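Local coordinates for thermophilic dibenzothiophene desulfurization enzyme C (PDB 5XDC), which probably catalyses the FMNH2- and oxygen-dependent oxidation of dibenzothiophene to its sulfoxide and then its sulfone, at residues Leu351-Thr356 and Thr384-Asp389; Glu34-Gly39 and Phe375-Arg380; Ser175-Pro178 and Gly182-Val185; Asp102-Pro107 and Gly232-Ala237. One frame throughout, in Å; residues are numbered along the deposited sequence. Where two conformers were deposited one is given.

Contact 1: Leu351-Thr356 and Thr384-Asp389; sequences LVIELT and THTLHD. With IND (indole), chain J.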
loop_
_atom_site.group_PDB
_atom_site.type_symbol
_atom_site.label_atom_id
_atom_site.label_comp_id
_atom_site.label_asym_id
_atom_site.label_seq_id
_atom_site.Cartn_x
_atom_site.Cartn_y
_atom_site.Cartn_z
ATOM N N LEU B 351 -3.750 8.644 5.717
ATOM C CA LEU B 351 -3.281 8.199 7.023
ATOM C C LEU B 351 -4.449 7.850 7.937
ATOM O O LEU B 351 -4.490 6.764 8.526
ATOM C CB LEU B 351 -2.399 9.280 7.669
ATOM C CG LEU B 351 -1.994 8.949 9.102
ATOM C CD1 LEU B 351 -1.216 7.646 9.135
ATOM C CD2 LEU B 351 -1.194 10.104 9.710
ATOM N N VAL B 352 -5.415 8.758 8.075
ATOM C CA VAL B 352 -6.456 8.530 9.070
ATOM C C VAL B 352 -7.344 7.363 8.655
ATOM O O VAL B 352 -7.784 6.584 9.503
ATOM C CB VAL B 352 -7.271 9.812 9.341
ATOM C CG1 VAL B 352 -8.178 10.191 8.182
ATOM C CG2 VAL B 352 -8.092 9.632 10.618
ATOM N N ILE B 353 -7.600 7.204 7.352
ATOM C CA ILE B 353 -8.477 6.123 6.907
ATOM C C ILE B 353 -7.800 4.764 7.112
ATOM O O ILE B 353 -8.447 3.798 7.536
ATOM C CB ILE B 353 -8.900 6.349 5.441
ATOM C CG1 ILE B 353 -9.814 7.581 5.309
ATOM C CG2 ILE B 353 -9.601 5.118 4.854
ATOM C CD1 ILE B 353 -11.104 7.524 6.123
ATOM N N GLU B 354 -6.491 4.673 6.848
ATOM C CA GLU B 354 -5.761 3.419 7.062
ATOM C C GLU B 354 -5.648 3.101 8.545
ATOM O O GLU B 354 -5.925 1.979 8.978
ATOM C CB GLU B 354 -4.358 3.506 6.443
ATOM C CG GLU B 354 -4.352 3.556 4.949
ATOM C CD GLU B 354 -2.945 3.619 4.362
ATOM O OE1 GLU B 354 -1.967 3.642 5.140
ATOM O OE2 GLU B 354 -2.823 3.646 3.115
ATOM N N LEU B 355 -5.247 4.091 9.341
ATOM C CA LEU B 355 -4.928 3.891 10.749
ATOM C C LEU B 355 -6.156 3.490 11.565
ATOM O O LEU B 355 -6.088 2.584 12.409
ATOM C CB LEU B 355 -4.310 5.193 11.255
ATOM C CG LEU B 355 -3.961 5.499 12.689
ATOM C CD1 LEU B 355 -2.983 6.697 12.650
ATOM C CD2 LEU B 355 -5.206 5.830 13.495
ATOM N N THR B 356 -7.286 4.150 11.335
ATOM C CA THR B 356 -8.448 3.895 12.173
ATOM C C THR B 356 -9.014 2.504 11.947
ATOM O O THR B 356 -9.704 1.980 12.831
ATOM C CB THR B 356 -9.532 4.955 11.943
ATOM O OG1 THR B 356 -9.878 5.029 10.557
ATOM C CG2 THR B 356 -9.052 6.315 12.427
ATOM N N THR B 384 -16.520 9.375 7.224
ATOM C CA THR B 384 -17.583 10.293 6.822
ATOM C C THR B 384 -17.013 11.593 6.261
ATOM O O THR B 384 -17.306 11.975 5.122
ATOM C CB THR B 384 -18.506 10.567 8.019
ATOM O OG1 THR B 384 -19.139 9.350 8.444
ATOM C CG2 THR B 384 -19.610 11.562 7.669
ATOM N N HIS B 385 -16.205 12.309 7.044
ATOM C CA HIS B 385 -15.879 13.652 6.599
ATOM C C HIS B 385 -14.849 13.685 5.476
ATOM O O HIS B 385 -14.858 14.633 4.683
ATOM C CB HIS B 385 -15.393 14.532 7.739
ATOM C CG HIS B 385 -15.437 15.970 7.360
ATOM N ND1 HIS B 385 -14.332 16.630 6.871
ATOM C CD2 HIS B 385 -16.478 16.831 7.238
ATOM C CE1 HIS B 385 -14.674 17.863 6.537
ATOM N NE2 HIS B 385 -15.971 18.011 6.745
ATOM N N THR B 386 -13.957 12.690 5.375
ATOM C CA THR B 386 -12.981 12.696 4.292
ATOM C C THR B 386 -13.643 12.683 2.915
ATOM O O THR B 386 -12.974 12.968 1.914
ATOM C CB THR B 386 -12.021 11.490 4.389
ATOM O OG1 THR B 386 -12.771 10.273 4.522
ATOM C CG2 THR B 386 -11.036 11.625 5.535
ATOM N N LEU B 387 -14.939 12.347 2.842
ATOM C CA LEU B 387 -15.701 12.344 1.605
ATOM C C LEU B 387 -16.242 13.716 1.237
ATOM O O LEU B 387 -16.886 13.848 0.188
ATOM C CB LEU B 387 -16.866 11.362 1.721
ATOM C CG LEU B 387 -16.455 9.930 2.065
ATOM C CD1 LEU B 387 -17.671 9.090 2.402
ATOM C CD2 LEU B 387 -15.689 9.303 0.916
ATOM N N HIS B 388 -15.996 14.732 2.070
ATOM C CA HIS B 388 -16.502 16.077 1.798
ATOM C C HIS B 388 -16.285 16.471 0.343
ATOM O O HIS B 388 -17.196 16.978 -0.326
ATOM C CB HIS B 388 -15.818 17.068 2.745
ATOM C CG HIS B 388 -16.176 18.494 2.488
ATOM N ND1 HIS B 388 -15.543 19.258 1.531
ATOM C CD2 HIS B 388 -17.092 19.299 3.076
ATOM C CE1 HIS B 388 -16.060 20.477 1.539
ATOM N NE2 HIS B 388 -16.994 20.528 2.472
ATOM N N ASP B 389 -15.069 16.275 -0.154
ATOM C CA ASP B 389 -14.764 16.437 -1.559
ATOM C C ASP B 389 -13.721 15.385 -1.902
ATOM O O ASP B 389 -12.954 14.969 -1.027
ATOM C CB ASP B 389 -14.272 17.857 -1.894
ATOM C CG ASP B 389 -13.114 18.302 -1.034
ATOM O OD1 ASP B 389 -13.344 18.831 0.086
ATOM O OD2 ASP B 389 -11.978 18.118 -1.490
HETATM N N1 IND J . -20.107 15.541 7.761
HETATM C C2 IND J . -20.501 16.685 8.314
HETATM C C3 IND J . -20.529 17.483 7.316
HETATM C C4 IND J . -20.104 17.588 4.859
HETATM C C5 IND J . -19.694 16.771 3.802
HETATM C C6 IND J . -19.380 15.414 4.023
HETATM C C7 IND J . -19.478 14.877 5.303
HETATM C C8 IND J . -19.886 15.675 6.354
HETATM C C9 IND J . -20.198 17.060 6.122
#

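Contact 2: Glu34-Gly39 and Phe375-Arg380; sequences ERERAG and FDRFWR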
loop_
_atom_site.group_PDB
_atom_site.type_symbol
_atom_site.label_atom_id
_atom_site.label_comp_id
_atom_site.label_asym_id
_atom_site.label_seq_id
_atom_site.Cartn_x
_atom_site.Cartn_y
_atom_site.Cartn_z
ATOM N N GLU B 34 -20.974 8.179 24.750
ATOM C CA GLU B 34 -22.424 8.172 24.925
ATOM C C GLU B 34 -23.098 9.265 24.093
ATOM O O GLU B 34 -24.168 9.045 23.508
ATOM C CB GLU B 34 -22.767 8.334 26.411
ATOM N N ARG B 35 -22.488 10.450 24.016
ATOM C CA ARG B 35 -23.117 11.547 23.288
ATOM C C ARG B 35 -23.228 11.260 21.797
ATOM O O ARG B 35 -24.255 11.557 21.175
ATOM C CB ARG B 35 -22.351 12.848 23.507
ATOM C CG ARG B 35 -22.626 13.491 24.850
ATOM C CD ARG B 35 -22.003 14.874 24.922
ATOM N NE ARG B 35 -20.535 14.815 24.934
ATOM C CZ ARG B 35 -19.743 15.047 23.889
ATOM N NH1 ARG B 35 -20.233 15.383 22.713
ATOM N NH2 ARG B 35 -18.427 14.979 24.041
ATOM N N GLU B 36 -22.183 10.718 21.183
ATOM C CA GLU B 36 -22.237 10.617 19.729
ATOM C C GLU B 36 -23.211 9.528 19.289
ATOM O O GLU B 36 -23.772 9.616 18.194
ATOM C CB GLU B 36 -20.841 10.395 19.147
ATOM C CG GLU B 36 -20.315 9.021 19.292
ATOM C CD GLU B 36 -20.592 8.115 18.082
ATOM O OE1 GLU B 36 -20.624 8.564 16.899
ATOM O OE2 GLU B 36 -20.792 6.922 18.343
ATOM N N ARG B 37 -23.462 8.524 20.135
ATOM C CA ARG B 37 -24.498 7.540 19.820
ATOM C C ARG B 37 -25.845 8.209 19.600
ATOM O O ARG B 37 -26.584 7.861 18.666
ATOM C CB ARG B 37 -24.626 6.514 20.949
ATOM C CG ARG B 37 -23.459 5.548 21.101
ATOM C CD ARG B 37 -23.851 4.336 21.973
ATOM N NE ARG B 37 -23.809 4.616 23.411
ATOM C CZ ARG B 37 -22.886 4.161 24.262
ATOM N NH1 ARG B 37 -21.888 3.382 23.853
ATOM N NH2 ARG B 37 -22.963 4.486 25.547
ATOM N N ALA B 38 -26.187 9.171 20.457
ATOM C CA ALA B 38 -27.480 9.830 20.394
ATOM C C ALA B 38 -27.610 10.760 19.200
ATOM O O ALA B 38 -28.732 11.022 18.758
ATOM C CB ALA B 38 -27.719 10.618 21.683
ATOM N N GLY B 39 -26.496 11.282 18.683
ATOM C CA GLY B 39 -26.576 12.265 17.631
ATOM C C GLY B 39 -27.133 13.555 18.200
ATOM O O GLY B 39 -27.030 13.832 19.402
ATOM N N PHE B 375 -14.301 1.919 19.611
ATOM C CA PHE B 375 -13.149 2.451 18.886
ATOM C C PHE B 375 -13.489 2.768 17.441
ATOM O O PHE B 375 -12.845 3.631 16.829
ATOM C CB PHE B 375 -11.996 1.446 18.961
ATOM C CG PHE B 375 -10.732 1.925 18.306
ATOM C CD1 PHE B 375 -9.854 2.730 18.995
ATOM C CD2 PHE B 375 -10.430 1.564 17.004
ATOM C CE1 PHE B 375 -8.712 3.179 18.399
ATOM C CE2 PHE B 375 -9.272 2.010 16.412
ATOM C CZ PHE B 375 -8.423 2.814 17.112
ATOM N N ASP B 376 -14.503 2.106 16.889
ATOM C CA ASP B 376 -14.913 2.341 15.517
ATOM C C ASP B 376 -15.389 3.766 15.281
ATOM O O ASP B 376 -15.518 4.155 14.126
ATOM C CB ASP B 376 -16.019 1.366 15.139
ATOM C CG ASP B 376 -17.245 1.532 15.977
ATOM O OD1 ASP B 376 -17.167 1.313 17.203
ATOM O OD2 ASP B 376 -18.308 1.861 15.408
ATOM N N ARG B 377 -15.663 4.529 16.341
ATOM C CA ARG B 377 -16.026 5.936 16.184
ATOM C C ARG B 377 -14.987 6.703 15.378
ATOM O O ARG B 377 -15.334 7.565 14.563
ATOM C CB ARG B 377 -16.200 6.574 17.561
ATOM C CG ARG B 377 -16.515 8.039 17.533
ATOM C CD ARG B 377 -16.798 8.544 18.957
ATOM N NE ARG B 377 -15.702 8.241 19.880
ATOM C CZ ARG B 377 -14.638 9.006 20.072
ATOM N NH1 ARG B 377 -14.515 10.161 19.426
ATOM N NH2 ARG B 377 -13.694 8.620 20.916
ATOM N N PHE B 378 -13.700 6.415 15.592
ATOM C CA PHE B 378 -12.662 7.149 14.871
ATOM C C PHE B 378 -12.748 6.897 13.368
ATOM O O PHE B 378 -12.751 7.842 12.566
ATOM C CB PHE B 378 -11.284 6.765 15.412
ATOM C CG PHE B 378 -11.062 7.152 16.855
ATOM C CD1 PHE B 378 -10.729 8.461 17.193
ATOM C CD2 PHE B 378 -11.150 6.207 17.867
ATOM C CE1 PHE B 378 -10.512 8.819 18.515
ATOM C CE2 PHE B 378 -10.930 6.551 19.190
ATOM C CZ PHE B 378 -10.622 7.866 19.515
ATOM N N TRP B 379 -12.853 5.630 12.963
ATOM C CA TRP B 379 -13.030 5.323 11.549
ATOM C C TRP B 379 -14.327 5.918 11.026
ATOM O O TRP B 379 -14.353 6.493 9.936
ATOM C CB TRP B 379 -12.996 3.815 11.318
ATOM C CG TRP B 379 -13.307 3.423 9.890
ATOM C CD1 TRP B 379 -12.435 3.370 8.849
ATOM C CD2 TRP B 379 -14.579 3.041 9.364
ATOM N NE1 TRP B 379 -13.086 2.989 7.693
ATOM C CE2 TRP B 379 -14.404 2.779 7.987
ATOM C CE3 TRP B 379 -15.849 2.890 9.921
ATOM C CZ2 TRP B 379 -15.442 2.370 7.168
ATOM C CZ3 TRP B 379 -16.885 2.492 9.096
ATOM C CH2 TRP B 379 -16.673 2.230 7.740
ATOM N N ARG B 380 -15.416 5.804 11.788
ATOM C CA ARG B 380 -16.686 6.339 11.298
ATOM C C ARG B 380 -16.599 7.849 11.065
ATOM O O ARG B 380 -17.062 8.357 10.036
ATOM C CB ARG B 380 -17.812 6.013 12.276
ATOM C CG ARG B 380 -18.239 4.552 12.251
ATOM C CD ARG B 380 -19.515 4.337 13.032
ATOM N NE ARG B 380 -19.308 4.329 14.472
ATOM C CZ ARG B 380 -19.629 5.321 15.305
ATOM N NH1 ARG B 380 -20.156 6.447 14.856
ATOM N NH2 ARG B 380 -19.398 5.195 16.597
#

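Contact 3: Ser175-Pro178 and Gly182-Val185; sequences SRDP and GRIV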
loop_
_atom_site.group_PDB
_atom_site.type_symbol
_atom_site.label_atom_id
_atom_site.label_comp_id
_atom_site.label_asym_id
_atom_site.label_seq_id
_atom_site.Cartn_x
_atom_site.Cartn_y
_atom_site.Cartn_z
ATOM N N SER B 175 -32.009 35.421 -8.553
ATOM C CA SER B 175 -33.097 35.007 -9.419
ATOM C C SER B 175 -34.039 36.191 -9.610
ATOM O O SER B 175 -34.212 37.013 -8.706
ATOM C CB SER B 175 -33.857 33.819 -8.821
ATOM O OG SER B 175 -34.964 33.461 -9.630
ATOM N N ARG B 176 -34.652 36.266 -10.793
ATOM C CA ARG B 176 -35.533 37.387 -11.130
ATOM C C ARG B 176 -34.833 38.712 -10.849
ATOM O O ARG B 176 -35.417 39.644 -10.297
ATOM C CB ARG B 176 -36.857 37.282 -10.369
ATOM C CG ARG B 176 -37.598 35.987 -10.660
ATOM C CD ARG B 176 -38.871 35.835 -9.843
ATOM N NE ARG B 176 -39.581 34.606 -10.191
ATOM C CZ ARG B 176 -39.270 33.396 -9.727
ATOM N NH1 ARG B 176 -38.254 33.235 -8.884
ATOM N NH2 ARG B 176 -39.978 32.341 -10.110
ATOM N N ASP B 177 -33.559 38.787 -11.231
ATOM C CA ASP B 177 -32.682 39.890 -10.857
ATOM C C ASP B 177 -32.340 40.722 -12.085
ATOM O O ASP B 177 -31.639 40.227 -12.983
ATOM C CB ASP B 177 -31.407 39.349 -10.209
ATOM C CG ASP B 177 -30.571 40.435 -9.567
ATOM O OD1 ASP B 177 -30.651 41.601 -10.012
ATOM O OD2 ASP B 177 -29.824 40.115 -8.613
ATOM N N PRO B 178 -32.782 41.978 -12.172
ATOM C CA PRO B 178 -32.477 42.774 -13.370
ATOM C C PRO B 178 -30.999 43.020 -13.567
ATOM O O PRO B 178 -30.586 43.369 -14.677
ATOM C CB PRO B 178 -33.227 44.092 -13.117
ATOM C CG PRO B 178 -34.197 43.801 -12.045
ATOM C CD PRO B 178 -33.570 42.747 -11.199
ATOM N N GLY B 182 -28.176 34.204 -11.403
ATOM C CA GLY B 182 -27.118 33.231 -11.225
ATOM C C GLY B 182 -25.877 33.741 -10.532
ATOM O O GLY B 182 -24.843 33.066 -10.574
ATOM N N ARG B 183 -25.939 34.908 -9.899
ATOM C CA ARG B 183 -24.815 35.452 -9.158
ATOM C C ARG B 183 -24.914 35.022 -7.705
ATOM O O ARG B 183 -25.993 35.043 -7.115
ATOM C CB ARG B 183 -24.798 36.979 -9.257
ATOM C CG ARG B 183 -24.783 37.507 -10.692
ATOM C CD ARG B 183 -24.684 39.027 -10.720
ATOM N NE ARG B 183 -25.918 39.656 -10.249
ATOM C CZ ARG B 183 -26.001 40.897 -9.778
ATOM N NH1 ARG B 183 -24.925 41.665 -9.701
ATOM N NH2 ARG B 183 -27.168 41.367 -9.369
ATOM N N ILE B 184 -23.789 34.634 -7.123
ATOM C CA ILE B 184 -23.815 34.143 -5.751
ATOM C C ILE B 184 -23.860 35.318 -4.791
ATOM O O ILE B 184 -23.034 36.235 -4.871
ATOM C CB ILE B 184 -22.605 33.247 -5.457
ATOM C CG1 ILE B 184 -22.674 31.976 -6.299
ATOM C CG2 ILE B 184 -22.605 32.874 -3.975
ATOM C CD1 ILE B 184 -21.392 31.150 -6.262
ATOM N N VAL B 185 -24.812 35.298 -3.874
ATOM C CA VAL B 185 -24.820 36.247 -2.772
ATOM C C VAL B 185 -24.595 35.481 -1.484
ATOM O O VAL B 185 -25.033 34.332 -1.318
ATOM C CB VAL B 185 -26.119 37.075 -2.680
ATOM C CG1 VAL B 185 -26.239 38.000 -3.875
ATOM C CG2 VAL B 185 -27.318 36.172 -2.563
#

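Contact 4: Asp102-Pro107 and Gly232-Ala237; sequences DLFASP and GQVTDA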
loop_
_atom_site.group_PDB
_atom_site.type_symbol
_atom_site.label_atom_id
_atom_site.label_comp_id
_atom_site.label_asym_id
_atom_site.label_seq_id
_atom_site.Cartn_x
_atom_site.Cartn_y
_atom_site.Cartn_z
ATOM N N ASP B 102 -14.503 37.567 7.390
ATOM C CA ASP B 102 -13.375 38.490 7.469
ATOM C C ASP B 102 -12.865 38.877 6.088
ATOM O O ASP B 102 -12.405 40.010 5.895
ATOM C CB ASP B 102 -12.243 37.887 8.281
ATOM C CG ASP B 102 -11.265 38.939 8.761
ATOM O OD1 ASP B 102 -11.621 39.664 9.705
ATOM O OD2 ASP B 102 -10.167 39.039 8.187
ATOM N N LEU B 103 -12.930 37.961 5.116
ATOM C CA LEU B 103 -12.373 38.211 3.798
ATOM C C LEU B 103 -13.292 39.030 2.903
ATOM O O LEU B 103 -12.816 39.599 1.918
ATOM C CB LEU B 103 -12.059 36.884 3.099
ATOM C CG LEU B 103 -10.897 36.099 3.695
ATOM C CD1 LEU B 103 -10.922 34.657 3.162
ATOM C CD2 LEU B 103 -9.560 36.778 3.370
ATOM N N PHE B 104 -14.593 39.082 3.205
ATOM C CA PHE B 104 -15.562 39.764 2.359
ATOM C C PHE B 104 -16.290 40.912 3.043
ATOM O O PHE B 104 -16.816 41.783 2.339
ATOM C CB PHE B 104 -16.605 38.765 1.832
ATOM C CG PHE B 104 -16.094 37.890 0.729
ATOM C CD1 PHE B 104 -16.122 38.319 -0.584
ATOM C CD2 PHE B 104 -15.569 36.646 1.010
ATOM C CE1 PHE B 104 -15.650 37.522 -1.590
ATOM C CE2 PHE B 104 -15.082 35.844 0.001
ATOM C CZ PHE B 104 -15.130 36.279 -1.298
ATOM N N ALA B 105 -16.330 40.950 4.371
ATOM C CA ALA B 105 -17.052 42.003 5.071
ATOM C C ALA B 105 -16.318 43.333 4.945
ATOM O O ALA B 105 -15.096 43.385 4.785
ATOM C CB ALA B 105 -17.231 41.646 6.542
ATOM N N SER B 106 -17.084 44.416 4.999
ATOM C CA SER B 106 -16.495 45.739 5.022
ATOM C C SER B 106 -15.891 46.026 6.392
ATOM O O SER B 106 -16.273 45.420 7.397
ATOM C CB SER B 106 -17.555 46.788 4.709
ATOM O OG SER B 106 -18.422 46.925 5.814
ATOM N N PRO B 107 -14.955 46.981 6.469
ATOM C CA PRO B 107 -14.480 47.403 7.793
ATOM C C PRO B 107 -15.604 47.856 8.705
ATOM O O PRO B 107 -15.579 47.567 9.906
ATOM C CB PRO B 107 -13.502 48.543 7.460
ATOM C CG PRO B 107 -13.053 48.255 6.086
ATOM C CD PRO B 107 -14.239 47.665 5.384
ATOM N N GLY B 232 -22.045 37.904 -6.826
ATOM C CA GLY B 232 -21.011 37.406 -7.700
ATOM C C GLY B 232 -19.595 37.772 -7.305
ATOM O O GLY B 232 -18.653 37.332 -7.974
ATOM N N GLN B 233 -19.400 38.550 -6.239
ATOM C CA GLN B 233 -18.047 38.955 -5.872
ATOM C C GLN B 233 -17.179 37.761 -5.501
ATOM O O GLN B 233 -15.969 37.775 -5.754
ATOM C CB GLN B 233 -18.067 39.943 -4.710
ATOM C CG GLN B 233 -16.680 40.510 -4.376
ATOM C CD GLN B 233 -16.718 41.524 -3.252
ATOM O OE1 GLN B 233 -17.732 42.181 -3.033
ATOM N NE2 GLN B 233 -15.613 41.640 -2.519
ATOM N N VAL B 234 -17.763 36.724 -4.904
ATOM C CA VAL B 234 -16.946 35.569 -4.547
ATOM C C VAL B 234 -16.459 34.867 -5.810
ATOM O O VAL B 234 -15.316 34.401 -5.879
ATOM C CB VAL B 234 -17.732 34.629 -3.616
ATOM C CG1 VAL B 234 -18.992 34.096 -4.291
ATOM C CG2 VAL B 234 -16.849 33.492 -3.145
ATOM N N THR B 235 -17.315 34.787 -6.827
ATOM C CA THR B 235 -16.900 34.214 -8.103
ATOM C C THR B 235 -15.786 35.044 -8.729
ATOM O O THR B 235 -14.818 34.495 -9.265
ATOM C CB THR B 235 -18.108 34.123 -9.036
ATOM O OG1 THR B 235 -19.134 33.337 -8.420
ATOM C CG2 THR B 235 -17.734 33.484 -10.357
ATOM N N ASP B 236 -15.897 36.374 -8.659
ATOM C CA ASP B 236 -14.843 37.228 -9.187
ATOM C C ASP B 236 -13.537 37.036 -8.424
ATOM O O ASP B 236 -12.457 37.007 -9.026
ATOM C CB ASP B 236 -15.280 38.690 -9.126
ATOM C CG ASP B 236 -16.488 38.978 -9.998
ATOM O OD1 ASP B 236 -16.753 38.205 -10.939
ATOM O OD2 ASP B 236 -17.173 39.988 -9.735
ATOM N N ALA B 237 -13.611 36.920 -7.098
ATOM C CA ALA B 237 -12.401 36.714 -6.305
ATOM C C ALA B 237 -11.755 35.380 -6.646
ATOM O O ALA B 237 -10.528 35.287 -6.752
ATOM C CB ALA B 237 -12.723 36.782 -4.812
HETATM O O HOH W 1 -15.675 42.850 0.213
#

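Contact 1: Leu351-Thr356 and Thr384-Asp389
I353 and T386 reach toward each other tip to tip, I353 CD1 ending 3.6 Å from T386 OG1. A methyl gives only van der Waals contact; the hydroxyl is hydrogen-bonded to A382 O and R383 NH2. V352 slides past T386 in the opposite direction, its CG1 lying 4.2 Å from T386 CG2; with chi1 at 71°, CG1 sits between backbone N and carbonyl carbon. T386 is part of a type I turn from H385 to H388, whose two histidines bring their rings to indole. H385 CD2 comes obliquely to within 3.7 Å of indole C8, while H388 CB lies over one face of the H385 ring, toward its rim. H388 CD2 also meets the ligand obliquely, 3.7 Å from C5, and its ND1 donates in the ring plane to the anti lone pair of D389 OD1 at 2.7 Å, fixing the imidazole's rotation. With an alanine in place of H388, CB would remain, but indole is likely to lose the ring packing that CD2 gives at C4 and C5, and D389 OD1 one of its donors. V352 packs on I262 and T386 on Y259 of helix 247-276, V352 also on A382, and I353 on S357 of the second subunit.

Contact 2: Glu34-Gly39 and Phe375-Arg380
E36 and R380 meet through a two-nitrogen, end-on salt bridge. R380 NH1 donates to E36 OE1 at 3.0 Å along a straight path (172°), on the syn side and somewhat out of the carboxylate plane, while R380 NH2 reaches E36 OE2 at 2.8 Å from above that plane. The planes are turned 33° against each other; OE1 lies in the guanidinium plane, OE2 is tilted from it. A bend at chi2 (93°) brings the E36 carboxylate round to R380. Beside this pair, R377 CD packs 3.6 Å from E36 CG.

In the second shell, D376 positions the arginine: R380 NE donates to D376 OD2 at 2.8 Å, a salt bridge one turn back. R377 CA lies over one face of the guanidinium, toward its rim. R380 is held between two carboxylates, whose negative charge would probably reinforce its positive state. Further out, L205 O accepts a second bond from R380 NH1, and R208 donates to the backbone carbonyls of E36 and R37 near the end of helix 16-38. The result, a salt-bridge network of E36, D376 and R380, ties the N-terminal helical region of an acyl-CoA dehydrogenase-type fold to helix 376-385 of its C-terminal domain.

Contact 3: Ser175-Pro178 and Gly182-Val185
R183 offers the edge of its guanidinium to D177, whose CG lies close to the guanidinium plane, whereas the carboxylate is approached from above its own plane. The two flat groups are therefore steeply inclined, at 67°, and the side chains cross at about a right angle. This pair sits in a beta hairpin, where the loop between strands 167-174 and 184-190 turns back in the middle domain of the acyl-CoA dehydrogenase-type fold. A single nitrogen makes the salt bridge: R183 NH2 donates to D177 OD2 at 3.0 Å, and the path is bent, at 151°. The arginine gets there through a kink at chi3 (-70°), which swings its end across the loop. Its NE is bonded to G180 O, so the guanidinium spans the turn with two anchors. Replacing D177 by an alanine is likely to leave R183 NH2 without its charged mate and N179 N without its acceptor. The hairpin is further held where R183 N donates to T174 OG1 at the end of strand 167-174 and D177 N to D181 OD1. Y150 OH adds a weak bond to D177 OD2, while D177 OD1 accepts from the backbone N of N179, two residues on, in the manner of an Asx turn.

Contact 4: Asp102-Pro107 and Gly232-Ala237
F104 leaves the end of helix 85-104 and drives its ring at the start of helix 233-240, meeting V234, Q233 and A237. At CB the direction is already set: with chi1 at -76°, CG stands opposite the carbonyl carbon and beside the backbone N, carrying the ring across to the other helix. The first ring atom to meet it is CD1, 3.9 Å from Q233 NE2. Here the two side chains run past each other in opposite directions, with ring and amide planes 59° apart. One atom further, F104 CE1 lies 3.8 Å from V234 CA, against the helix backbone itself. CZ, at the tip, touches V234 CG2 at 3.8 Å and A237 CB at 4.3 Å. The V234 and A237 side chains and Q233 NE2 come obliquely to the ring, while V234 crosses the phenylalanine at about a right angle.

The contact joins the N-terminal helical domain of the acyl-CoA dehydrogenase-type fold to the short helix that follows the beta-rich middle region. Both segments hold a helix start, with G232 at the N-cap of helix 233-240 and S106 at that of helix 107-119, where its side chain caps a backbone N. Elsewhere the F104 ring stacks on Y100 and touches P244, which A237 also meets.

A water joins the polar parts of the two segments. It donates to F104 O at 2.6 Å and accepts from Q233 NE2 at 3.0 Å, while the other end of that amide, OE1, takes a hydrogen bond from the backbone N of T230.

Overall arrangement
The four contacts fall into two pairs. Contacts 1 and 2 share helix 376-385, their centres 15 Å apart, and touch where T356 OG1 comes within 3.3 Å of W379 CA. Contacts 3 and 4 have centres 16 Å apart and meet through a probable hydrogen bond from G232 N to I184 O at 2.8 Å. Segment 384-389 of contact 1 supplies T384, H385 and H388 to the indole pocket, and the side chain of R380 in contact 2 lies about 11 Å from a bound indole. The side chain of V234 in contact 4 is about 8 Å from that of S129, an FMN-binding residue, although no FMN is bound to this chain; contact 3 lies away from these sites.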